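Local coordinates for tRNA threonylcarbamoyladenosine biosynthesis protein TsaB (Pseudomonas aeruginosa, PDB 5BR9) that probably takes part in making the N6-threonylcarbamoyl modification of an adenosine in tRNA, as a TsaB member of the KAE1/TsaD family, at residues 15-20 with 45-50; 67-72 with 197-202; 82-87 with 217-222; 89-94 with 213-218; 97-102 with 201-206. All blocks are in the same frame, centred on the assembly; numbering follows the deposited sequence.

How the contacts relate
The five contacts show how helices pack on both faces of one mixed sheet and how the loop after helix 196-208 lies along helix 77-94 and touches strand 98-101. Contacts 2 and 5, with centres about 5 Å apart, share helix 196-208 and place it against neighbouring strands 67-71 and 98-101. Contact 1 packs helix 43-58 by the adjacent strand 12-16, its centre about 13 Å from that of contact 2; L15 N and A69 O, 3.1 Å apart, probably form a hydrogen bond that joins the two. Contacts 3 and 4, about 9 Å apart between centres, hold that loop to helix 77-94. Contacts 1, 3 and 4 also meet the second subunit.

Contact 1 (15-20 with 45-50); sequences LDTSTE and QRLLPM
L47, on helix 43-58, drives its isobutyl group into the angle between L15 and T17 where the first strand of the sheet runs out into a loop. The setting is the actin-like (ASKHA) fold of the TsaB family, whose sheet here has strand 12-16 at its centre and helices packed against it. L47 gives up the most surface of the three. Its CG lies anti to the backbone N (chi1 179°), which carries both methyls off the helix toward the strand. CD1 meets T17 CG2 at 3.9 Å, while CD2 touches the same T17 CG2 at 4.0 Å and L15 CD1 also at 4.0 Å. Both partners cross the leucine at about a right angle, and the touching atoms are all methyl carbons.

T17 has two roles on one side chain. Its CG2 faces L47, whereas OG1 turns to the main chain of helix 77-94 and bonds to G79 O. The same helix supplies A83 and V87 beside L15, and C22 of strand 21-28 packs on both T17 and L47. L48, next along, packs on F92 of the second subunit. T17 itself sits within an Asx turn: D16 OD2 takes S18 OG on its syn lone pair at 2.8 Å and S18 N, from above the carboxylate plane, at 3.2 Å.

Contact 2 (67-72 with 197-202); sequences AIAFGR and EDLLSL
L199 meets the main chain of strand 67-71 more than its side chains. Its CD2 rests 3.7 Å from F70 CA and 3.8 Å from G71 N, and the same methyl comes within 3.9 Å of A69 O. CD1 lies 4.0 Å from F70 C and reaches back to A69 CB at 4.3 Å; both branches of the leucine lie side by side on one face of the strand, along the backbone of F70. The small side chain of A69, directed at the helix, is consistent with this close approach of a helix residue to the peptide groups.

F70 presents its backbone here, but its CB is directed away, and the ring packs on the other face of the sheet, on V87 of helix 77-94. The sheet thus lies between two helical layers, as in the actin-like ATPase fold: helix 196-208 on one face, helix 77-94 on the other. The axes of strand 67-71 and of segment 197-202 approach to 8.5 Å at 124°, and L199 carries most of the contact.

Further out, I106 of helix 103-115 and V101 of strand 98-101 flank L199. The preceding residue, D198, makes a salt bridge through OD1 to R113 NE and so ties helix 196-208 to helix 103-115. On the strand, A69 is held by backbone bonds to L13 and L15 of strand 12-16, and I68 by bonds to P97 and L99.

Contact 3 (82-87 with 217-222); sequences IAIGVV and QALPVY
I84 and V221 reach toward each other tip to tip, I84 CD1 meeting V221 CG1 at 3.8 Å, while L219 slides past the same isoleucine in the opposite direction. In this actin-like fold, I84 belongs to helix 77-94, which joins parallel neighbours 67-71 and 98-101 in a beta-alpha-beta crossover; the C-terminal loop is laid against the side of that helix.

The forked shape of I84 lets it serve two partners. CG1 stands anti to the carbonyl carbon (chi1 -70°), and an extended chi2 of 172° sends CD1 straight out from the helix to V221. The other branch, CG2, stays closer to the helix and takes L219 CD2 at 4.1 Å. V221 answers with CG1, which lies anti to its own backbone N, and keeps its second methyl for A100 of strand 98-101 and the side chain of R72. The interface is wholly apolar, and I84 is its buried element, whereas L219 and V221 are each partly exposed.

F70 of strand 67-71 touches both I84 and V221 and so backs the pair from the sheet side, and V98 packs on L219. I84 is also a dimer residue, touching I82 of the second subunit. The spacing of L219 and V221 along the loop is set by a sharp bend between them: P220 is the centre of an inverse gamma turn, closed by V221 N to L219 O at 2.7 Å.

Contact 4 (89-94 with 213-218); sequences GLAFAL and VEAEQA
The backbone N of A215 gives its proton to a water at 3.0 Å, and that water passes a weak bond to A91 O, 3.3 Å away, on the last turns of helix 77-94. Beside this bridge the methyl of A215 is pressed on the helix backbone, its CB 3.7 Å from F92 N and 3.8 Å from F92 CB. Here the backbones come close, the CA atoms of F92 and A215 being 5.3 Å apart.

F92 is then wedged against the next loop residue. Its CG is anti to the backbone N (chi1 -179°), which swings the ring along the helix surface to E216. The aliphatic part of that glutamate meets the rim of the ring in its plane, E216 CG lying 3.6 Å from F92 CE1, and the two side chains cross at about a right angle. The carboxylate plane stands 75° from the ring; its position is less certain, because E216 is poorly ordered.

A type I beta turn from E214 to Q217, closed by Q217 N to E214 O at 3.0 Å, shapes the loop. The contact lies at the C-terminal end of helix 77-94, next to strand 98-101, where V213 and V98 share a backbone bond; L90 on helix 77-94 of the second subunit packs on F92, and L48 on its helix 43-58 packs on A215.

Contact 5 (97-102 with 201-206); sequences PVLAVS and SLAGFA
With chi1 at -66° and chi2 at 161°, L99 extends from its strand so that its two methyls fork over helix 196-208, one to A203 and the other to A206. CD1 rests 4.1 Å from A203 CB and 3.9 Å from A203 O, and CD2 lies 4.1 Å from A206 CB. These two alanines lie three residues apart, nearly one helical turn, so a single leucine spans the rise between them.

V101, two residues on and facing the same way, takes the preceding part of the helix. Its CG1 is anti to the backbone N (chi1 176°) and meets both L202 CB and L202 CD1 at 4.0 Å, the two side chains crossing obliquely. Small residues under L99 and a branched one against L202 make an apolar seam between strand and helix; the axes of strand 98-101 and segment 201-206 approach to 9.3 Å.

Strand 98-101 is an outermost strand of the sheet in this chain, bonded through L99 and V101 to strand 67-71, whose A69 packs on L99 and A203. S102 is the N-cap of helix 103-115, which sends I106 against V101 and L202, and V98, on the other face, packs on helix 77-94.

Contact 1 (15-20 with 45-50)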
# COMPACT_ATOMS: atom_id res chain seq x y z
N LEU A 15 6.48 -12.45 3.10
CA LEU A 15 5.24 -12.06 3.75
C LEU A 15 4.02 -12.20 2.83
O LEU A 15 4.11 -11.99 1.61
CB LEU A 15 5.35 -10.66 4.32
CG LEU A 15 5.59 -9.46 3.45
CD1 LEU A 15 4.25 -8.98 2.90
CD2 LEU A 15 6.25 -8.40 4.35
N ASP A 16 2.88 -12.56 3.41
CA ASP A 16 1.66 -12.64 2.64
C ASP A 16 0.47 -12.05 3.40
O ASP A 16 0.23 -12.39 4.56
CB ASP A 16 1.37 -14.08 2.24
CG ASP A 16 0.37 -14.16 1.11
OD1 ASP A 16 0.81 -14.25 -0.06
OD2 ASP A 16 -0.85 -14.10 1.37
N THR A 17 -0.26 -11.16 2.74
CA THR A 17 -1.43 -10.51 3.30
C THR A 17 -2.59 -10.51 2.33
O THR A 17 -3.47 -9.67 2.40
CB THR A 17 -1.12 -9.04 3.67
OG1 THR A 17 -0.62 -8.37 2.51
CG2 THR A 17 -0.09 -8.96 4.77
N SER A 18 -2.59 -11.47 1.42
CA SER A 18 -3.58 -11.51 0.34
C SER A 18 -4.94 -12.01 0.83
O SER A 18 -5.94 -11.95 0.10
CB SER A 18 -3.08 -12.38 -0.82
OG SER A 18 -2.97 -13.75 -0.45
N THR A 19 -4.96 -12.62 2.01
CA THR A 19 -6.20 -13.17 2.55
C THR A 19 -6.45 -12.61 3.93
O THR A 19 -5.74 -11.72 4.36
CB THR A 19 -6.16 -14.73 2.61
OG1 THR A 19 -5.17 -15.15 3.56
CG2 THR A 19 -5.85 -15.32 1.25
N GLU A 20 -7.45 -13.17 4.61
CA GLU A 20 -7.72 -12.84 6.01
C GLU A 20 -6.56 -13.33 6.90
O GLU A 20 -6.44 -12.93 8.06
CB GLU A 20 -9.05 -13.47 6.46
CG GLU A 20 -9.02 -14.99 6.55
CD GLU A 20 -10.35 -15.60 6.99
OE1 GLU A 20 -10.55 -16.81 6.75
OE2 GLU A 20 -11.18 -14.87 7.58
N GLN A 45 -1.94 -3.01 10.50
CA GLN A 45 -1.48 -2.73 11.84
C GLN A 45 -0.69 -3.89 12.40
O GLN A 45 0.05 -3.72 13.37
CB GLN A 45 -2.66 -2.42 12.76
CG GLN A 45 -3.50 -1.26 12.30
CD GLN A 45 -4.95 -1.64 12.22
OE1 GLN A 45 -5.43 -2.08 11.17
NE2 GLN A 45 -5.66 -1.50 13.33
N ARG A 46 -0.83 -5.07 11.80
CA ARG A 46 -0.23 -6.24 12.40
C ARG A 46 0.94 -6.81 11.60
O ARG A 46 1.70 -7.62 12.13
CB ARG A 46 -1.29 -7.31 12.63
CG ARG A 46 -2.06 -7.10 13.94
CD ARG A 46 -1.88 -8.25 14.93
NE ARG A 46 -0.53 -8.84 14.91
CZ ARG A 46 0.49 -8.47 15.69
NH1 ARG A 46 0.34 -7.48 16.57
NH2 ARG A 46 1.67 -9.08 15.59
N LEU A 47 1.10 -6.39 10.35
CA LEU A 47 2.15 -6.94 9.50
C LEU A 47 3.56 -6.64 10.00
O LEU A 47 4.37 -7.55 10.18
CB LEU A 47 2.00 -6.43 8.07
CG LEU A 47 3.07 -6.96 7.11
CD1 LEU A 47 3.00 -8.47 7.09
CD2 LEU A 47 2.86 -6.41 5.70
N LEU A 48 3.87 -5.36 10.21
CA LEU A 48 5.21 -4.99 10.64
C LEU A 48 5.57 -5.50 12.05
O LEU A 48 6.71 -5.85 12.29
CB LEU A 48 5.40 -3.48 10.56
CG LEU A 48 5.44 -3.00 9.10
CD1 LEU A 48 5.66 -1.49 9.04
CD2 LEU A 48 6.48 -3.76 8.27
N PRO A 49 4.62 -5.50 12.99
CA PRO A 49 5.03 -6.15 14.24
C PRO A 49 5.30 -7.66 14.09
O PRO A 49 6.16 -8.20 14.78
CB PRO A 49 3.85 -5.90 15.19
CG PRO A 49 3.18 -4.67 14.64
CD PRO A 49 3.36 -4.74 13.15
N MET A 50 4.58 -8.34 13.20
CA MET A 50 4.87 -9.75 12.97
C MET A 50 6.29 -9.92 12.44
O MET A 50 7.00 -10.86 12.82
CB MET A 50 3.87 -10.38 12.02
CG MET A 50 2.55 -10.75 12.68
SD MET A 50 1.42 -11.63 11.57
CE MET A 50 2.48 -12.97 11.07

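Contact 2 (67-72 with 197-202)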
# COMPACT_ATOMS: atom_id res chain seq x y z
N ALA A 67 16.81 -10.25 0.14
CA ALA A 67 15.71 -9.94 -0.75
C ALA A 67 14.38 -10.15 -0.02
O ALA A 67 14.32 -10.89 0.97
CB ALA A 67 15.78 -10.80 -2.02
N ILE A 68 13.33 -9.48 -0.49
CA ILE A 68 12.01 -9.58 0.15
C ILE A 68 11.00 -10.12 -0.83
O ILE A 68 10.84 -9.58 -1.93
CB ILE A 68 11.55 -8.23 0.70
CG1 ILE A 68 12.64 -7.61 1.59
CG2 ILE A 68 10.28 -8.41 1.49
CD1 ILE A 68 12.36 -6.19 2.00
N ALA A 69 10.34 -11.21 -0.45
CA ALA A 69 9.32 -11.83 -1.28
C ALA A 69 7.93 -11.57 -0.73
O ALA A 69 7.75 -11.48 0.48
CB ALA A 69 9.57 -13.32 -1.38
N PHE A 70 6.94 -11.47 -1.62
CA PHE A 70 5.56 -11.27 -1.18
C PHE A 70 4.58 -11.91 -2.17
O PHE A 70 4.88 -12.05 -3.35
CB PHE A 70 5.25 -9.77 -1.05
CG PHE A 70 5.26 -9.03 -2.35
CD1 PHE A 70 4.06 -8.72 -3.00
CD2 PHE A 70 6.45 -8.64 -2.93
CE1 PHE A 70 4.07 -8.04 -4.21
CE2 PHE A 70 6.46 -7.95 -4.14
CZ PHE A 70 5.28 -7.66 -4.78
N GLY A 71 3.39 -12.28 -1.68
CA GLY A 71 2.34 -12.73 -2.54
C GLY A 71 1.71 -11.55 -3.28
O GLY A 71 1.19 -10.64 -2.65
N ARG A 72 1.75 -11.57 -4.61
CA ARG A 72 1.26 -10.44 -5.39
C ARG A 72 -0.20 -10.62 -5.80
O ARG A 72 -0.68 -9.96 -6.71
CB ARG A 72 2.14 -10.23 -6.63
CG ARG A 72 2.39 -11.50 -7.46
CD ARG A 72 1.33 -11.71 -8.54
NE ARG A 72 1.79 -12.64 -9.57
CZ ARG A 72 1.00 -13.51 -10.20
NH1 ARG A 72 -0.29 -13.58 -9.89
NH2 ARG A 72 1.51 -14.31 -11.14
N GLU A 197 5.35 -19.55 4.65
CA GLU A 197 6.33 -20.64 4.63
C GLU A 197 6.52 -21.20 3.21
O GLU A 197 7.64 -21.50 2.78
CB GLU A 197 5.90 -21.76 5.57
CG GLU A 197 6.81 -22.98 5.49
CD GLU A 197 6.45 -24.08 6.47
OE1 GLU A 197 5.47 -23.91 7.23
OE2 GLU A 197 7.15 -25.10 6.48
N ASP A 198 5.42 -21.33 2.48
CA ASP A 198 5.49 -21.88 1.13
C ASP A 198 5.86 -20.79 0.12
O ASP A 198 6.51 -21.07 -0.90
CB ASP A 198 4.16 -22.55 0.79
CG ASP A 198 3.79 -23.59 1.83
OD1 ASP A 198 4.48 -24.64 1.91
OD2 ASP A 198 2.83 -23.34 2.61
N LEU A 199 5.49 -19.55 0.43
CA LEU A 199 5.99 -18.39 -0.32
C LEU A 199 7.52 -18.36 -0.24
O LEU A 199 8.19 -18.13 -1.24
CB LEU A 199 5.42 -17.09 0.24
CG LEU A 199 6.09 -15.78 -0.19
CD1 LEU A 199 6.00 -15.62 -1.67
CD2 LEU A 199 5.40 -14.61 0.50
N LEU A 200 8.04 -18.62 0.96
CA LEU A 200 9.48 -18.66 1.21
C LEU A 200 10.17 -19.74 0.36
O LEU A 200 11.21 -19.48 -0.24
CB LEU A 200 9.74 -18.88 2.70
CG LEU A 200 11.19 -18.79 3.16
CD1 LEU A 200 11.77 -17.40 2.92
CD2 LEU A 200 11.29 -19.16 4.64
N SER A 201 9.58 -20.92 0.28
CA SER A 201 10.10 -21.97 -0.61
C SER A 201 10.22 -21.48 -2.06
O SER A 201 11.28 -21.60 -2.70
CB SER A 201 9.20 -23.21 -0.57
OG SER A 201 9.12 -23.71 0.75
N LEU A 202 9.13 -20.90 -2.56
CA LEU A 202 9.09 -20.40 -3.94
C LEU A 202 10.10 -19.26 -4.16
O LEU A 202 10.79 -19.24 -5.19
CB LEU A 202 7.65 -19.95 -4.29
CG LEU A 202 6.67 -21.13 -4.37
CD1 LEU A 202 5.18 -20.70 -4.50
CD2 LEU A 202 7.05 -22.03 -5.54

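Contact 3 (82-87 with 217-222)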
# COMPACT_ATOMS: atom_id res chain seq x y z
N ILE A 82 -1.47 -3.47 0.35
CA ILE A 82 -0.66 -3.26 1.54
C ILE A 82 0.69 -3.96 1.41
O ILE A 82 1.74 -3.36 1.65
CB ILE A 82 -1.41 -3.73 2.79
CG1 ILE A 82 -2.60 -2.81 3.08
CG2 ILE A 82 -0.49 -3.78 4.00
CD1 ILE A 82 -3.69 -3.49 3.92
N ALA A 83 0.67 -5.24 1.04
CA ALA A 83 1.93 -5.97 0.86
C ALA A 83 2.82 -5.26 -0.14
O ALA A 83 4.00 -5.05 0.12
CB ALA A 83 1.66 -7.42 0.41
N ILE A 84 2.24 -4.86 -1.28
CA ILE A 84 3.02 -4.21 -2.33
C ILE A 84 3.77 -2.97 -1.80
O ILE A 84 5.00 -2.87 -1.94
CB ILE A 84 2.14 -3.85 -3.52
CG1 ILE A 84 1.71 -5.12 -4.25
CG2 ILE A 84 2.87 -2.91 -4.46
CD1 ILE A 84 0.67 -4.91 -5.33
N GLY A 85 3.04 -2.05 -1.18
CA GLY A 85 3.64 -0.83 -0.64
C GLY A 85 4.71 -1.04 0.42
O GLY A 85 5.82 -0.50 0.34
N VAL A 86 4.37 -1.85 1.42
CA VAL A 86 5.29 -2.08 2.52
C VAL A 86 6.59 -2.73 2.02
O VAL A 86 7.69 -2.31 2.39
CB VAL A 86 4.61 -2.92 3.62
CG1 VAL A 86 5.62 -3.36 4.67
CG2 VAL A 86 3.47 -2.12 4.25
N VAL A 87 6.46 -3.75 1.18
CA VAL A 87 7.63 -4.44 0.66
C VAL A 87 8.51 -3.47 -0.15
O VAL A 87 9.72 -3.42 0.02
CB VAL A 87 7.21 -5.68 -0.17
CG1 VAL A 87 8.37 -6.21 -0.94
CG2 VAL A 87 6.66 -6.75 0.76
N GLN A 217 11.96 0.04 -9.76
CA GLN A 217 11.75 -0.53 -11.08
C GLN A 217 10.29 -0.93 -11.23
O GLN A 217 9.64 -1.23 -10.23
CB GLN A 217 12.69 -1.73 -11.29
CG GLN A 217 12.58 -2.41 -12.63
CD GLN A 217 13.47 -3.64 -12.71
OE1 GLN A 217 14.60 -3.62 -12.23
NE2 GLN A 217 12.97 -4.71 -13.33
N ALA A 218 9.78 -0.90 -12.46
CA ALA A 218 8.39 -1.27 -12.71
C ALA A 218 8.15 -2.70 -12.26
O ALA A 218 8.91 -3.62 -12.59
CB ALA A 218 8.02 -1.09 -14.19
N LEU A 219 7.08 -2.87 -11.50
CA LEU A 219 6.80 -4.12 -10.83
C LEU A 219 5.95 -5.03 -11.70
O LEU A 219 4.91 -4.60 -12.22
CB LEU A 219 6.09 -3.84 -9.51
CG LEU A 219 6.35 -4.69 -8.29
CD1 LEU A 219 7.83 -5.06 -8.21
CD2 LEU A 219 5.93 -3.89 -7.08
N PRO A 220 6.38 -6.30 -11.86
CA PRO A 220 5.63 -7.29 -12.63
C PRO A 220 4.42 -7.79 -11.82
O PRO A 220 4.24 -8.99 -11.61
CB PRO A 220 6.66 -8.40 -12.88
CG PRO A 220 7.55 -8.33 -11.65
CD PRO A 220 7.64 -6.86 -11.31
N VAL A 221 3.62 -6.84 -11.36
CA VAL A 221 2.38 -7.11 -10.66
C VAL A 221 1.34 -6.29 -11.39
O VAL A 221 1.50 -5.08 -11.53
CB VAL A 221 2.47 -6.75 -9.15
CG1 VAL A 221 1.15 -7.04 -8.44
CG2 VAL A 221 3.61 -7.51 -8.50
N TYR A 222 0.29 -6.94 -11.87
CA TYR A 222 -0.68 -6.27 -12.71
C TYR A 222 -2.10 -6.42 -12.19
O TYR A 222 -2.81 -7.35 -12.56
CB TYR A 222 -0.61 -6.81 -14.14
CG TYR A 222 0.80 -7.01 -14.67
CD1 TYR A 222 1.68 -5.95 -14.76
CD2 TYR A 222 1.21 -8.25 -15.12
CE1 TYR A 222 2.96 -6.13 -15.26
CE2 TYR A 222 2.48 -8.45 -15.63
CZ TYR A 222 3.36 -7.38 -15.70
OH TYR A 222 4.63 -7.57 -16.20

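Contact 4 (89-94 with 213-218)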
# COMPACT_ATOMS: atom_id res chain seq x y z
N GLY A 89 8.66 -0.19 0.18
CA GLY A 89 9.27 0.73 1.13
C GLY A 89 10.47 0.10 1.85
O GLY A 89 11.53 0.71 1.96
N LEU A 90 10.28 -1.13 2.33
CA LEU A 90 11.32 -1.87 3.03
C LEU A 90 12.51 -2.00 2.10
O LEU A 90 13.64 -1.70 2.48
CB LEU A 90 10.82 -3.26 3.46
CG LEU A 90 9.79 -3.40 4.57
CD1 LEU A 90 9.44 -4.85 4.72
CD2 LEU A 90 10.34 -2.87 5.90
N ALA A 91 12.22 -2.42 0.87
CA ALA A 91 13.25 -2.76 -0.09
C ALA A 91 14.00 -1.54 -0.57
O ALA A 91 15.21 -1.60 -0.78
CB ALA A 91 12.64 -3.50 -1.26
N PHE A 92 13.31 -0.42 -0.72
CA PHE A 92 13.95 0.83 -1.15
C PHE A 92 14.93 1.33 -0.07
O PHE A 92 16.01 1.84 -0.37
CB PHE A 92 12.89 1.88 -1.42
CG PHE A 92 13.43 3.20 -1.90
CD1 PHE A 92 13.61 3.45 -3.25
CD2 PHE A 92 13.69 4.21 -1.00
CE1 PHE A 92 14.05 4.68 -3.69
CE2 PHE A 92 14.15 5.44 -1.42
CZ PHE A 92 14.33 5.68 -2.78
N ALA A 93 14.51 1.22 1.18
CA ALA A 93 15.34 1.68 2.29
C ALA A 93 16.57 0.80 2.50
O ALA A 93 17.64 1.31 2.78
CB ALA A 93 14.52 1.75 3.55
N LEU A 94 16.41 -0.52 2.34
CA LEU A 94 17.53 -1.45 2.52
C LEU A 94 18.42 -1.46 1.29
O LEU A 94 19.61 -1.78 1.37
CB LEU A 94 17.05 -2.89 2.81
CG LEU A 94 16.28 -3.19 4.11
CD1 LEU A 94 15.68 -4.59 4.07
CD2 LEU A 94 17.16 -3.00 5.38
N VAL A 213 13.74 -7.69 -8.28
CA VAL A 213 13.55 -6.43 -8.97
C VAL A 213 13.87 -5.34 -7.96
O VAL A 213 13.60 -5.51 -6.79
CB VAL A 213 12.11 -6.35 -9.51
CG1 VAL A 213 11.75 -4.95 -9.88
CG2 VAL A 213 11.96 -7.30 -10.72
N GLU A 214 14.49 -4.24 -8.39
CA GLU A 214 14.72 -3.17 -7.43
C GLU A 214 13.42 -2.38 -7.25
O GLU A 214 12.55 -2.37 -8.13
CB GLU A 214 15.90 -2.27 -7.84
CG GLU A 214 15.73 -1.47 -9.12
CD GLU A 214 16.88 -0.48 -9.34
OE1 GLU A 214 17.20 0.30 -8.41
OE2 GLU A 214 17.47 -0.48 -10.44
N ALA A 215 13.30 -1.74 -6.09
CA ALA A 215 12.06 -1.10 -5.66
C ALA A 215 11.56 0.00 -6.60
O ALA A 215 10.36 0.15 -6.78
CB ALA A 215 12.25 -0.53 -4.25
N GLU A 216 12.48 0.76 -7.19
CA GLU A 216 12.13 1.84 -8.12
C GLU A 216 11.69 1.32 -9.50
O GLU A 216 11.14 2.06 -10.31
CB GLU A 216 13.31 2.79 -8.32
CG GLU A 216 13.85 3.44 -7.06
CD GLU A 216 15.14 2.80 -6.58
OE1 GLU A 216 16.06 3.55 -6.19
OE2 GLU A 216 15.23 1.54 -6.61
N GLN A 217 11.96 0.04 -9.76
CA GLN A 217 11.75 -0.53 -11.08
C GLN A 217 10.29 -0.93 -11.23
O GLN A 217 9.64 -1.23 -10.23
CB GLN A 217 12.69 -1.73 -11.29
CG GLN A 217 12.58 -2.41 -12.63
CD GLN A 217 13.47 -3.64 -12.71
OE1 GLN A 217 14.60 -3.62 -12.23
NE2 GLN A 217 12.97 -4.71 -13.33
N ALA A 218 9.78 -0.90 -12.46
CA ALA A 218 8.39 -1.27 -12.71
C ALA A 218 8.15 -2.70 -12.26
O ALA A 218 8.91 -3.62 -12.59
CB ALA A 218 8.02 -1.09 -14.19
O HOH W 1 15.37 -2.13 -4.01

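Contact 5 (97-102 with 201-206)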
# COMPACT_ATOMS: atom_id res chain seq x y z
N PRO A 97 16.47 -6.25 -3.42
CA PRO A 97 15.43 -6.52 -4.43
C PRO A 97 14.14 -7.15 -3.89
O PRO A 97 14.12 -7.63 -2.75
CB PRO A 97 16.15 -7.45 -5.43
CG PRO A 97 17.27 -8.05 -4.69
CD PRO A 97 17.64 -7.15 -3.54
N VAL A 98 13.06 -7.13 -4.68
CA VAL A 98 11.82 -7.77 -4.25
C VAL A 98 11.47 -8.87 -5.23
O VAL A 98 11.79 -8.80 -6.41
CB VAL A 98 10.62 -6.79 -4.13
CG1 VAL A 98 10.97 -5.58 -3.32
CG2 VAL A 98 10.06 -6.41 -5.47
N LEU A 99 10.76 -9.87 -4.71
CA LEU A 99 10.32 -11.04 -5.45
C LEU A 99 8.80 -11.17 -5.39
O LEU A 99 8.23 -11.54 -4.37
CB LEU A 99 10.96 -12.30 -4.86
CG LEU A 99 12.48 -12.43 -5.01
CD1 LEU A 99 13.05 -13.44 -4.03
CD2 LEU A 99 12.78 -12.86 -6.42
N ALA A 100 8.13 -10.87 -6.50
CA ALA A 100 6.68 -11.02 -6.58
C ALA A 100 6.35 -12.49 -6.88
O ALA A 100 6.88 -13.07 -7.82
CB ALA A 100 6.12 -10.10 -7.64
N VAL A 101 5.49 -13.09 -6.07
CA VAL A 101 5.16 -14.49 -6.23
C VAL A 101 3.64 -14.67 -6.22
O VAL A 101 2.93 -14.09 -5.39
CB VAL A 101 5.80 -15.35 -5.12
CG1 VAL A 101 5.37 -16.80 -5.24
CG2 VAL A 101 7.32 -15.24 -5.16
N SER A 102 3.16 -15.47 -7.16
CA SER A 102 1.75 -15.71 -7.29
C SER A 102 1.17 -16.44 -6.09
O SER A 102 1.71 -17.44 -5.65
CB SER A 102 1.45 -16.52 -8.56
OG SER A 102 0.13 -16.98 -8.52
N SER A 201 9.58 -20.92 0.28
CA SER A 201 10.10 -21.97 -0.61
C SER A 201 10.22 -21.48 -2.06
O SER A 201 11.28 -21.60 -2.70
CB SER A 201 9.20 -23.21 -0.57
OG SER A 201 9.12 -23.71 0.75
N LEU A 202 9.13 -20.90 -2.56
CA LEU A 202 9.09 -20.40 -3.94
C LEU A 202 10.10 -19.26 -4.16
O LEU A 202 10.79 -19.24 -5.19
CB LEU A 202 7.65 -19.95 -4.29
CG LEU A 202 6.67 -21.13 -4.37
CD1 LEU A 202 5.18 -20.70 -4.50
CD2 LEU A 202 7.05 -22.03 -5.54
N ALA A 203 10.21 -18.35 -3.20
CA ALA A 203 11.19 -17.27 -3.26
C ALA A 203 12.63 -17.82 -3.37
O ALA A 203 13.46 -17.27 -4.10
CB ALA A 203 11.07 -16.37 -2.05
N GLY A 204 12.93 -18.89 -2.63
CA GLY A 204 14.23 -19.55 -2.73
C GLY A 204 14.57 -20.01 -4.15
O GLY A 204 15.68 -19.77 -4.64
N PHE A 205 13.61 -20.65 -4.82
CA PHE A 205 13.84 -21.08 -6.19
C PHE A 205 14.03 -19.86 -7.10
O PHE A 205 14.93 -19.82 -7.93
CB PHE A 205 12.68 -21.97 -6.70
CG PHE A 205 12.63 -23.33 -6.03
CD1 PHE A 205 13.55 -24.32 -6.36
CD2 PHE A 205 11.66 -23.61 -5.07
CE1 PHE A 205 13.52 -25.56 -5.74
CE2 PHE A 205 11.61 -24.86 -4.44
CZ PHE A 205 12.53 -25.84 -4.78
N ALA A 206 13.19 -18.84 -6.92
CA ALA A 206 13.23 -17.65 -7.75
C ALA A 206 14.52 -16.87 -7.54
O ALA A 206 15.14 -16.39 -8.49
CB ALA A 206 12.00 -16.76 -7.47